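Catalase (Corynebacterium glutamicum, PDB 4B7H) breaks hydrogen peroxide down to water and oxygen at a haem iron, here with nitric oxide as inhibitor, and carries a bound NADPH. Local coordinates at residues H188-T191 and Y192-D196; T296-Q299 and K300-P303; I458-R461 and E462-E466; D474-S477 and N478-G482. All coordinates share one frame; numbering follows the deposited sequence.

Contact 1 (H188-T191 and Y192-D196). With NDP (NADPH dihydro-nicotinamide-adenine-dinucleotide phosphate), chain H.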
# COMPACT_ATOMS: atom_id res chain seq x y z
N HIS A 188 -29.43 14.86 -21.52
CA HIS A 188 -28.65 15.21 -22.70
C HIS A 188 -27.68 14.10 -23.06
O HIS A 188 -27.69 13.59 -24.19
CB HIS A 188 -27.91 16.54 -22.52
CG HIS A 188 -27.41 17.12 -23.81
ND1 HIS A 188 -26.76 18.32 -23.88
CD2 HIS A 188 -27.48 16.65 -25.08
CE1 HIS A 188 -26.44 18.58 -25.14
NE2 HIS A 188 -26.88 17.58 -25.89
N GLN A 189 -26.86 13.69 -22.10
CA GLN A 189 -25.86 12.68 -22.40
C GLN A 189 -26.45 11.30 -22.63
O GLN A 189 -25.94 10.53 -23.46
CB GLN A 189 -24.78 12.63 -21.32
CG GLN A 189 -23.76 11.52 -21.55
CD GLN A 189 -23.05 11.65 -22.89
OE1 GLN A 189 -22.89 12.75 -23.41
NE2 GLN A 189 -22.59 10.53 -23.43
N VAL A 190 -27.54 10.96 -21.94
CA VAL A 190 -28.15 9.66 -22.17
C VAL A 190 -28.70 9.57 -23.60
O VAL A 190 -28.59 8.52 -24.25
CB VAL A 190 -29.21 9.31 -21.11
CG1 VAL A 190 -29.89 8.00 -21.45
CG2 VAL A 190 -28.56 9.22 -19.74
N THR A 191 -29.24 10.67 -24.12
CA THR A 191 -29.71 10.69 -25.50
C THR A 191 -28.54 10.46 -26.48
O THR A 191 -28.66 9.70 -27.44
CB THR A 191 -30.45 12.00 -25.81
OG1 THR A 191 -31.54 12.14 -24.90
CG2 THR A 191 -30.98 12.02 -27.23
N TYR A 192 -27.41 11.10 -26.20
CA TYR A 192 -26.21 10.91 -27.01
C TYR A 192 -25.71 9.46 -26.92
O TYR A 192 -25.37 8.83 -27.93
CB TYR A 192 -25.14 11.89 -26.54
CG TYR A 192 -23.90 12.06 -27.38
CD1 TYR A 192 -22.84 11.17 -27.28
CD2 TYR A 192 -23.76 13.16 -28.23
CE1 TYR A 192 -21.68 11.34 -28.03
CE2 TYR A 192 -22.60 13.34 -28.98
CZ TYR A 192 -21.57 12.43 -28.88
OH TYR A 192 -20.42 12.62 -29.62
N LEU A 193 -25.67 8.94 -25.69
CA LEU A 193 -25.19 7.58 -25.41
C LEU A 193 -26.04 6.50 -26.08
O LEU A 193 -25.54 5.48 -26.56
CB LEU A 193 -25.16 7.34 -23.90
CG LEU A 193 -24.89 5.91 -23.42
CD1 LEU A 193 -23.46 5.46 -23.76
CD2 LEU A 193 -25.18 5.79 -21.93
N MET A 194 -27.36 6.72 -26.09
CA MET A 194 -28.28 5.70 -26.57
C MET A 194 -28.41 5.72 -28.10
O MET A 194 -29.04 4.83 -28.68
CB MET A 194 -29.64 5.86 -25.90
CG MET A 194 -29.62 5.49 -24.42
SD MET A 194 -29.43 3.72 -24.19
CE MET A 194 -28.76 3.68 -22.52
N GLY A 195 -27.81 6.71 -28.74
CA GLY A 195 -27.82 6.80 -30.19
C GLY A 195 -26.67 6.02 -30.80
O GLY A 195 -26.02 5.21 -30.12
N ASP A 196 -26.41 6.25 -32.08
CA ASP A 196 -25.38 5.50 -32.79
C ASP A 196 -24.02 5.66 -32.12
O ASP A 196 -23.22 4.72 -32.11
CB ASP A 196 -25.26 5.97 -34.24
CG ASP A 196 -26.48 5.65 -35.09
OD1 ASP A 196 -27.35 4.86 -34.67
OD2 ASP A 196 -26.54 6.18 -36.21
PA NDP H . -25.24 21.77 -35.25
O1A NDP H . -26.11 21.34 -36.37
O2A NDP H . -24.34 22.90 -35.61
O5B NDP H . -24.38 20.51 -34.77
C5B NDP H . -25.00 19.27 -34.54
C4B NDP H . -23.91 18.33 -34.05
O4B NDP H . -24.49 17.06 -33.77
C3B NDP H . -22.83 18.13 -35.11
O3B NDP H . -21.55 18.17 -34.50
C2B NDP H . -23.16 16.75 -35.65
O2B NDP H . -22.08 16.05 -36.24
C1B NDP H . -23.70 16.08 -34.39
N9A NDP H . -24.37 14.80 -34.65
C8A NDP H . -24.80 14.31 -35.86
N7A NDP H . -25.34 13.08 -35.66
C5A NDP H . -25.27 12.78 -34.35
C6A NDP H . -25.67 11.67 -33.61
N6A NDP H . -25.93 10.52 -34.23
N1A NDP H . -25.47 11.65 -32.25
C2A NDP H . -24.86 12.72 -31.62
N3A NDP H . -24.46 13.82 -32.36
C4A NDP H . -24.66 13.85 -33.70
O3 NDP H . -26.20 22.14 -33.99
PN NDP H . -25.68 22.65 -32.55
O1N NDP H . -24.20 22.76 -32.52
O2N NDP H . -26.53 23.81 -32.19
O5D NDP H . -26.11 21.44 -31.56
C5D NDP H . -27.35 20.80 -31.73
C4D NDP H . -27.36 19.51 -30.93
O4D NDP H . -26.36 18.65 -31.45
C3D NDP H . -27.01 19.76 -29.47
O3D NDP H . -28.18 19.96 -28.69
C2D NDP H . -26.24 18.50 -29.09
O2D NDP H . -27.13 17.55 -28.57
C1D NDP H . -25.70 17.95 -30.41
N1N NDP H . -24.24 18.13 -30.51
C2N NDP H . -23.70 19.35 -30.22
C3N NDP H . -22.34 19.60 -30.30
C7N NDP H . -21.85 20.96 -29.94
O7N NDP H . -20.56 21.09 -29.42
N7N NDP H . -22.64 22.02 -30.10
C4N NDP H . -21.35 18.53 -30.73
C5N NDP H . -22.04 17.24 -31.03
C6N NDP H . -23.42 17.09 -30.91
P2B NDP H . -21.84 16.11 -37.84
O1X NDP H . -23.12 15.66 -38.52
O2X NDP H . -21.49 17.53 -38.21
O3X NDP H . -20.69 15.17 -38.15
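Tyr192 N to His188 O (3.2 Å), Leu193 N to Gln189 O (2.8 Å) and Met194 N to Val190 O are successive i to i+4 hydrogen bonds of an alpha-helix, and a weak fourth one, Gly195 N to Thr191 O, comes where the helix gives way to a turn. His188 and Tyr192, one turn apart, both reach the NADPH. With CG anti to the backbone N (chi1 -164°), the imidazole of His188 stands out from the helix and meets the nicotinamide ribose with its edge; NE2 and the hydroxyl O2D are 2.7 Å apart in a nearly straight hydrogen bond. The other ring nitrogen, ND1, bonds to Thr294 O, which fixes the rotation of the ring. Tyr192 approaches the adenine obliquely, CE2 lying 3.5 Å from C2A, while its hydroxyl is held by Asn143 O and Arg197. The Gln189 amide, turned 40° from the Tyr192 ring plane, brings NE2 to 3.9 Å from Tyr192 CD1; Thr144 takes OE1. Val190 and Met194 lie side by side, pointing the same way, CG1 of Val190 3.9 Å from CG of Met194, and both touch Trp180 of helix 173-182. The arrangement is that of the buried C-terminal part of helix 187-194: one side forms a wall of the catalase NADPH pocket, touching the nicotinamide ribose and the adenine, and another packs on helix 173-182.

Contact 2 (T296-Q299 and K300-P303). With NDP (NADPH dihydro-nicotinamide-adenine-dinucleotide phosphate), chain H.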
# COMPACT_ATOMS: atom_id res chain seq x y z
N THR A 296 -24.22 22.09 -24.24
CA THR A 296 -23.27 22.40 -25.29
C THR A 296 -23.46 23.84 -25.76
O THR A 296 -24.55 24.42 -25.60
CB THR A 296 -23.40 21.45 -26.48
OG1 THR A 296 -24.77 21.36 -26.89
CG2 THR A 296 -22.90 20.06 -26.11
N TRP A 297 -22.41 24.43 -26.33
CA TRP A 297 -22.53 25.72 -27.01
C TRP A 297 -22.89 25.42 -28.45
O TRP A 297 -22.19 24.67 -29.13
CB TRP A 297 -21.20 26.47 -27.03
CG TRP A 297 -20.63 26.91 -25.71
CD1 TRP A 297 -21.22 26.87 -24.48
CD2 TRP A 297 -19.32 27.46 -25.52
NE1 TRP A 297 -20.35 27.37 -23.53
CE2 TRP A 297 -19.18 27.74 -24.14
CE3 TRP A 297 -18.25 27.73 -26.38
CZ2 TRP A 297 -18.01 28.28 -23.61
CZ3 TRP A 297 -17.08 28.27 -25.84
CH2 TRP A 297 -16.97 28.54 -24.47
N SER A 298 -23.98 26.00 -28.94
CA SER A 298 -24.36 25.77 -30.32
C SER A 298 -23.27 26.21 -31.30
O SER A 298 -22.69 27.30 -31.15
CB SER A 298 -25.67 26.48 -30.66
OG SER A 298 -25.94 26.35 -32.04
N GLN A 299 -22.98 25.36 -32.28
CA GLN A 299 -21.98 25.66 -33.29
C GLN A 299 -22.49 26.70 -34.29
O GLN A 299 -21.73 27.22 -35.10
CB GLN A 299 -21.52 24.38 -33.99
CG GLN A 299 -20.76 23.48 -33.02
CD GLN A 299 -20.70 22.03 -33.45
OE1 GLN A 299 -21.70 21.31 -33.41
NE2 GLN A 299 -19.51 21.59 -33.82
N LYS A 300 -23.79 27.01 -34.21
CA LYS A 300 -24.34 28.12 -34.98
C LYS A 300 -23.99 29.44 -34.32
O LYS A 300 -23.87 30.47 -34.99
CB LYS A 300 -25.86 27.98 -35.12
CG LYS A 300 -26.30 26.62 -35.62
CD LYS A 300 -27.77 26.61 -35.97
CE LYS A 300 -28.35 25.20 -35.92
NZ LYS A 300 -29.70 25.14 -36.55
N ASP A 301 -23.84 29.42 -33.00
CA ASP A 301 -23.47 30.62 -32.26
C ASP A 301 -21.95 30.76 -32.19
O ASP A 301 -21.42 31.87 -32.28
CB ASP A 301 -24.06 30.58 -30.85
CG ASP A 301 -25.58 30.53 -30.85
OD1 ASP A 301 -26.21 31.24 -31.68
OD2 ASP A 301 -26.16 29.79 -30.02
N TYR A 302 -21.26 29.63 -32.03
CA TYR A 302 -19.81 29.60 -31.88
C TYR A 302 -19.24 28.52 -32.78
O TYR A 302 -19.10 27.37 -32.35
CB TYR A 302 -19.43 29.40 -30.40
CG TYR A 302 -19.93 30.56 -29.58
CD1 TYR A 302 -19.24 31.77 -29.58
CD2 TYR A 302 -21.11 30.47 -28.85
CE1 TYR A 302 -19.71 32.86 -28.85
CE2 TYR A 302 -21.59 31.56 -28.13
CZ TYR A 302 -20.88 32.74 -28.13
OH TYR A 302 -21.35 33.82 -27.42
N PRO A 303 -18.94 28.87 -34.04
CA PRO A 303 -18.43 27.87 -34.99
C PRO A 303 -17.05 27.36 -34.58
O PRO A 303 -16.37 27.98 -33.78
CB PRO A 303 -18.32 28.65 -36.30
CG PRO A 303 -19.22 29.83 -36.14
CD PRO A 303 -19.15 30.18 -34.68
PA NDP H . -25.24 21.77 -35.25
O1A NDP H . -26.11 21.34 -36.37
O2A NDP H . -24.34 22.90 -35.61
O5B NDP H . -24.38 20.51 -34.77
C5B NDP H . -25.00 19.27 -34.54
C4B NDP H . -23.91 18.33 -34.05
O4B NDP H . -24.49 17.06 -33.77
C3B NDP H . -22.83 18.13 -35.11
O3B NDP H . -21.55 18.17 -34.50
C2B NDP H . -23.16 16.75 -35.65
O2B NDP H . -22.08 16.05 -36.24
C1B NDP H . -23.70 16.08 -34.39
N9A NDP H . -24.37 14.80 -34.65
C8A NDP H . -24.80 14.31 -35.86
N7A NDP H . -25.34 13.08 -35.66
C5A NDP H . -25.27 12.78 -34.35
C6A NDP H . -25.67 11.67 -33.61
N6A NDP H . -25.93 10.52 -34.23
N1A NDP H . -25.47 11.65 -32.25
C2A NDP H . -24.86 12.72 -31.62
N3A NDP H . -24.46 13.82 -32.36
C4A NDP H . -24.66 13.85 -33.70
O3 NDP H . -26.20 22.14 -33.99
PN NDP H . -25.68 22.65 -32.55
O1N NDP H . -24.20 22.76 -32.52
O2N NDP H . -26.53 23.81 -32.19
O5D NDP H . -26.11 21.44 -31.56
C5D NDP H . -27.35 20.80 -31.73
C4D NDP H . -27.36 19.51 -30.93
O4D NDP H . -26.36 18.65 -31.45
C3D NDP H . -27.01 19.76 -29.47
O3D NDP H . -28.18 19.96 -28.69
C2D NDP H . -26.24 18.50 -29.09
O2D NDP H . -27.13 17.55 -28.57
C1D NDP H . -25.70 17.95 -30.41
N1N NDP H . -24.24 18.13 -30.51
C2N NDP H . -23.70 19.35 -30.22
C3N NDP H . -22.34 19.60 -30.30
C7N NDP H . -21.85 20.96 -29.94
O7N NDP H . -20.56 21.09 -29.42
N7N NDP H . -22.64 22.02 -30.10
C4N NDP H . -21.35 18.53 -30.73
C5N NDP H . -22.04 17.24 -31.03
C6N NDP H . -23.42 17.09 -30.91
P2B NDP H . -21.84 16.11 -37.84
O1X NDP H . -23.12 15.66 -38.52
O2X NDP H . -21.49 17.53 -38.21
O3X NDP H . -20.69 15.17 -38.15
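Ser298 OG donates to the pyrophosphate oxygen O2N of the NADPH at 2.6 Å and accepts from Lys300 N at 3.1 Å, so one hydroxyl joins the cofactor to the turn that follows. Its neighbour Gln299 gives its backbone N to O1N, 2.9 Å away and almost straight at 173°. Two oxygens of the same phosphate are thus gripped by consecutive residues, one through a side chain and one through the main chain. At the nicotinamide end, the carboxamide N7N donates to Trp297 O over 2.9 Å, and Thr296 CB packs against the same group.

The second shell sets these donors in place. A chi1 of 174° turns the Ser298 hydroxyl away from its own N, to a place between the phosphate and Lys300 N. The carbonyl O of Ser298, meanwhile, accepts Tyr302 N at 2.9 Å, in the carbonyl plane, and more weakly Asp301 N, closing the chain into a turn. A CA-H...O contact from Gln299 CA to Tyr302 O, 3.5 Å long, also spans the loop. Behind it, the six-membered ring of Trp297 and the ring of Tyr302 lie obliquely, their planes 54° apart. Further out, Tyr286 OH bonds to both Ser298 N and Asp301 OD2, Gln276 NE2 to the carbonyls of Trp297 and Tyr302, and Asp282 to the hydroxyl of Tyr302. Together they make a phosphate-binding turn in the loop between strands 270-279 and 305-314, the part of the catalase NADPH site that holds the nicotinamide carboxamide and the phosphate on the nicotinamide side (PN).

Contact 3 (I458-R461 and E462-E466). With NDP (NADPH dihydro-nicotinamide-adenine-dinucleotide phosphate), chain H.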
# COMPACT_ATOMS: atom_id res chain seq x y z
N ILE A 458 -33.66 19.09 -28.98
CA ILE A 458 -33.13 19.72 -30.19
C ILE A 458 -32.33 18.73 -31.05
O ILE A 458 -32.48 18.69 -32.28
CB ILE A 458 -32.26 20.96 -29.83
CG1 ILE A 458 -33.14 22.10 -29.32
CG2 ILE A 458 -31.47 21.43 -31.04
CD1 ILE A 458 -32.36 23.28 -28.76
N LEU A 459 -31.49 17.93 -30.40
CA LEU A 459 -30.76 16.88 -31.11
C LEU A 459 -31.74 15.97 -31.85
O LEU A 459 -31.58 15.71 -33.05
CB LEU A 459 -29.89 16.07 -30.14
CG LEU A 459 -29.15 14.82 -30.65
CD1 LEU A 459 -28.17 15.15 -31.77
CD2 LEU A 459 -28.42 14.13 -29.49
N TYR A 460 -32.78 15.52 -31.15
CA TYR A 460 -33.79 14.65 -31.75
C TYR A 460 -34.59 15.32 -32.87
O TYR A 460 -34.77 14.74 -33.94
CB TYR A 460 -34.75 14.12 -30.67
CG TYR A 460 -35.72 13.09 -31.19
CD1 TYR A 460 -35.33 11.77 -31.40
CD2 TYR A 460 -37.04 13.43 -31.49
CE1 TYR A 460 -36.22 10.82 -31.88
CE2 TYR A 460 -37.94 12.48 -31.97
CZ TYR A 460 -37.52 11.18 -32.16
OH TYR A 460 -38.41 10.25 -32.64
N ARG A 461 -35.04 16.55 -32.63
CA ARG A 461 -35.96 17.21 -33.56
C ARG A 461 -35.29 17.93 -34.72
O ARG A 461 -35.90 18.10 -35.78
CB ARG A 461 -36.85 18.20 -32.80
CG ARG A 461 -37.87 17.54 -31.88
CD ARG A 461 -38.79 18.57 -31.24
NE ARG A 461 -38.11 19.37 -30.23
CZ ARG A 461 -37.96 19.01 -28.95
NH1 ARG A 461 -38.43 17.85 -28.52
NH2 ARG A 461 -37.33 19.82 -28.11
N GLU A 462 -34.04 18.35 -34.54
CA GLU A 462 -33.39 19.21 -35.52
C GLU A 462 -32.11 18.64 -36.15
O GLU A 462 -31.68 19.12 -37.20
CB GLU A 462 -33.09 20.58 -34.90
CG GLU A 462 -34.32 21.29 -34.38
CD GLU A 462 -34.01 22.64 -33.75
OE1 GLU A 462 -33.03 23.29 -34.17
OE2 GLU A 462 -34.75 23.05 -32.83
N VAL A 463 -31.51 17.65 -35.51
CA VAL A 463 -30.21 17.14 -35.97
C VAL A 463 -30.28 15.72 -36.53
O VAL A 463 -29.82 15.46 -37.65
CB VAL A 463 -29.16 17.18 -34.85
CG1 VAL A 463 -27.86 16.53 -35.31
CG2 VAL A 463 -28.92 18.61 -34.38
N LEU A 464 -30.81 14.79 -35.74
CA LEU A 464 -30.82 13.38 -36.14
C LEU A 464 -31.63 13.14 -37.41
O LEU A 464 -32.69 13.76 -37.61
CB LEU A 464 -31.38 12.50 -35.03
CG LEU A 464 -30.63 12.52 -33.70
CD1 LEU A 464 -31.25 11.51 -32.75
CD2 LEU A 464 -29.14 12.24 -33.89
N ASP A 465 -31.15 12.25 -38.27
CA ASP A 465 -31.96 11.83 -39.41
C ASP A 465 -32.98 10.77 -38.97
O ASP A 465 -32.96 10.32 -37.82
CB ASP A 465 -31.10 11.38 -40.62
CG ASP A 465 -30.26 10.13 -40.36
OD1 ASP A 465 -30.76 9.19 -39.71
OD2 ASP A 465 -29.11 10.07 -40.84
N GLU A 466 -33.88 10.38 -39.86
CA GLU A 466 -34.95 9.47 -39.47
C GLU A 466 -34.45 8.10 -39.00
O GLU A 466 -35.01 7.51 -38.07
CB GLU A 466 -35.98 9.33 -40.60
CG GLU A 466 -36.85 10.58 -40.79
CD GLU A 466 -37.60 10.96 -39.53
OE1 GLU A 466 -38.19 10.06 -38.90
OE2 GLU A 466 -37.58 12.15 -39.16
PA NDP H . -25.24 21.77 -35.25
O1A NDP H . -26.11 21.34 -36.37
O2A NDP H . -24.34 22.90 -35.61
O5B NDP H . -24.38 20.51 -34.77
C5B NDP H . -25.00 19.27 -34.54
C4B NDP H . -23.91 18.33 -34.05
O4B NDP H . -24.49 17.06 -33.77
C3B NDP H . -22.83 18.13 -35.11
O3B NDP H . -21.55 18.17 -34.50
C2B NDP H . -23.16 16.75 -35.65
O2B NDP H . -22.08 16.05 -36.24
C1B NDP H . -23.70 16.08 -34.39
N9A NDP H . -24.37 14.80 -34.65
C8A NDP H . -24.80 14.31 -35.86
N7A NDP H . -25.34 13.08 -35.66
C5A NDP H . -25.27 12.78 -34.35
C6A NDP H . -25.67 11.67 -33.61
N6A NDP H . -25.93 10.52 -34.23
N1A NDP H . -25.47 11.65 -32.25
C2A NDP H . -24.86 12.72 -31.62
N3A NDP H . -24.46 13.82 -32.36
C4A NDP H . -24.66 13.85 -33.70
O3 NDP H . -26.20 22.14 -33.99
PN NDP H . -25.68 22.65 -32.55
O1N NDP H . -24.20 22.76 -32.52
O2N NDP H . -26.53 23.81 -32.19
O5D NDP H . -26.11 21.44 -31.56
C5D NDP H . -27.35 20.80 -31.73
C4D NDP H . -27.36 19.51 -30.93
O4D NDP H . -26.36 18.65 -31.45
C3D NDP H . -27.01 19.76 -29.47
O3D NDP H . -28.18 19.96 -28.69
C2D NDP H . -26.24 18.50 -29.09
O2D NDP H . -27.13 17.55 -28.57
C1D NDP H . -25.70 17.95 -30.41
N1N NDP H . -24.24 18.13 -30.51
C2N NDP H . -23.70 19.35 -30.22
C3N NDP H . -22.34 19.60 -30.30
C7N NDP H . -21.85 20.96 -29.94
O7N NDP H . -20.56 21.09 -29.42
N7N NDP H . -22.64 22.02 -30.10
C4N NDP H . -21.35 18.53 -30.73
C5N NDP H . -22.04 17.24 -31.03
C6N NDP H . -23.42 17.09 -30.91
P2B NDP H . -21.84 16.11 -37.84
O1X NDP H . -23.12 15.66 -38.52
O2X NDP H . -21.49 17.53 -38.21
O3X NDP H . -20.69 15.17 -38.15
O HOH W 1 -34.31 15.58 -36.64
O HOH W 2 -36.86 21.78 -31.68
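The end of helix 454-463 forms an apolar wall of the NADPH site, and there Leu459 meets Val463 and Leu464 over a wider pi-type turn. The evidence for that turn is Leu464 N, which bonds to Leu459 O at 2.9 Å, five residues back and nearly along the C=O axis; Val463 N reaches the same oxygen from 42° above the carbonyl plane. Leu459 CD1 touches both Val463 CG1 (3.8 Å) and Leu464 CD2 (3.7 Å), and each of the three side chains also touches the cofactor. Leu459 CB comes near the nicotinamide-ribose hydroxyl O2D, Val463 CG1 lies 3.7 Å from O4B of the adenosine ribose, and Leu464 CD2 is 3.5 Å from C6A of the adenine. On the outer side, Glu462 OE2 accepts from a water that in turn accepts from Arg461 NE, in the plane of the guanidinium, while Arg461 NH1 pairs with Asp499. A second water donates to Tyr460 O and to Leu464 O (2.6 Å), joining the last turn to the chain leaving it. These residues add methyl and methylene contacts to both riboses and the adenine and no hydrogen bond to the cofactor, implying that this wall contributes shape and van der Waals contact, with charge kept to the water-bridged side.

Contact 4 (D474-S477 and N478-G482)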
# COMPACT_ATOMS: atom_id res chain seq x y z
N ASP A 474 -34.98 2.25 -30.60
CA ASP A 474 -34.74 0.82 -30.53
C ASP A 474 -33.65 0.52 -29.50
O ASP A 474 -33.79 -0.42 -28.70
CB ASP A 474 -34.32 0.27 -31.89
CG ASP A 474 -34.51 -1.22 -32.00
OD1 ASP A 474 -35.58 -1.72 -31.57
OD2 ASP A 474 -33.60 -1.90 -32.53
N ASN A 475 -32.59 1.32 -29.50
CA ASN A 475 -31.49 1.12 -28.55
C ASN A 475 -31.95 1.34 -27.12
O ASN A 475 -31.61 0.57 -26.22
CB ASN A 475 -30.34 2.08 -28.85
CG ASN A 475 -29.68 1.80 -30.19
OD1 ASN A 475 -29.81 0.72 -30.76
ND2 ASN A 475 -28.97 2.80 -30.70
N ILE A 476 -32.72 2.41 -26.90
CA ILE A 476 -33.23 2.70 -25.57
C ILE A 476 -34.08 1.55 -25.06
O ILE A 476 -33.90 1.08 -23.93
CB ILE A 476 -34.07 3.99 -25.56
CG1 ILE A 476 -33.19 5.22 -25.83
CG2 ILE A 476 -34.83 4.12 -24.25
CD1 ILE A 476 -33.98 6.46 -26.27
N SER A 477 -35.00 1.07 -25.89
CA SER A 477 -35.91 0.00 -25.46
C SER A 477 -35.16 -1.31 -25.18
O SER A 477 -35.57 -2.07 -24.30
CB SER A 477 -37.08 -0.18 -26.44
OG SER A 477 -36.64 -0.42 -27.77
N ASN A 478 -34.06 -1.56 -25.90
CA ASN A 478 -33.19 -2.69 -25.58
C ASN A 478 -32.54 -2.52 -24.21
O ASN A 478 -32.51 -3.45 -23.41
CB ASN A 478 -32.09 -2.86 -26.64
CG ASN A 478 -32.60 -3.51 -27.91
OD1 ASN A 478 -33.68 -4.10 -27.94
ND2 ASN A 478 -31.82 -3.41 -28.98
N ALA A 479 -32.03 -1.31 -23.95
CA ALA A 479 -31.35 -1.03 -22.69
C ALA A 479 -32.30 -1.04 -21.49
O ALA A 479 -31.87 -1.18 -20.35
CB ALA A 479 -30.62 0.31 -22.78
N MET A 480 -33.60 -0.88 -21.75
CA MET A 480 -34.60 -0.93 -20.69
C MET A 480 -34.95 -2.33 -20.23
O MET A 480 -35.56 -2.51 -19.18
CB MET A 480 -35.88 -0.23 -21.14
CG MET A 480 -35.75 1.28 -21.29
SD MET A 480 -37.15 1.98 -22.18
CE MET A 480 -38.53 1.63 -21.07
N GLN A 481 -34.60 -3.34 -21.02
CA GLN A 481 -34.99 -4.71 -20.67
C GLN A 481 -34.41 -5.09 -19.31
O GLN A 481 -33.20 -4.99 -19.07
CB GLN A 481 -34.57 -5.71 -21.74
CG GLN A 481 -35.14 -5.42 -23.13
CD GLN A 481 -36.65 -5.25 -23.16
OE1 GLN A 481 -37.17 -4.38 -23.86
NE2 GLN A 481 -37.37 -6.09 -22.41
N GLY A 482 -35.29 -5.48 -18.39
CA GLY A 482 -34.86 -5.84 -17.05
C GLY A 482 -35.23 -4.84 -15.97
O GLY A 482 -35.12 -5.14 -14.78
O HOH W 3 -33.37 -4.50 -31.54
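Met480 meets Ile476 one turn back, and its side chain can be followed outward. Met480 CB lies beside both Ile476 O and Ser477 O; Met480 CG, anti to the carbonyl carbon (chi1 -69°), comes within 3.2 Å of Ile476 O; Met480 SD reaches Ile476 CG2 at 3.8 Å, the two side chains meeting at a slant. Beyond SD, a bend at chi3 (64°) turns the tip CE off a straight run. Around this pair stand Trp177 of helix 173-182 and residues of helix 487-498. The backbone keeps the helical pattern, with Asn478 N to Asp474 O and Ala479 N to Asn475 O both 3.0 Å, then Met480 N to Ile476 O at 2.9 Å with a weak additional bond to Ser477 O. Across the polar side, one water donates to Asp474 OD2 (2.8 Å) and accepts from Asn478 ND2 (3.2 Å). Lys513 of helix 500-514 gathers Asp474 OD1, Ser477 OG and Asn478 OD1, and Asp241 takes Asn478 ND2. The chemistry is therefore divided by side: sulfur and aliphatic carbon pack against helices 173-182 and 487-498, whereas a lysine held by a carboxylate and two neutral oxygens ties the helix end to the C-terminal helix, where the three acceptors would be expected to favour its charged form.

How the contacts relate
Contact 1 is the buried member of the set; contacts 2, 3 and 4 are only partly buried. The first three surround one NADPH from different elements: helix 187-194, the loop before strand 305-314, and helix 454-463 in the C-terminal part of the chain. The hydrogen bonds to the cofactor in this set come from contacts 1 and 2, while contact 3 gives apolar contact, as Tyr192 of contact 1 also does. Contact 1 touches contact 2 through His188 CE1 and Thr296 OG1, 3.7 Å apart, and contact 3 through Thr191 and Leu459. Contact 4, on the helix following that of contact 3, does not reach the cofactor but packs on contact 1, where Ile476 and Ala479 meet Met194 and Asn475 ND2 bonds to Met194 O.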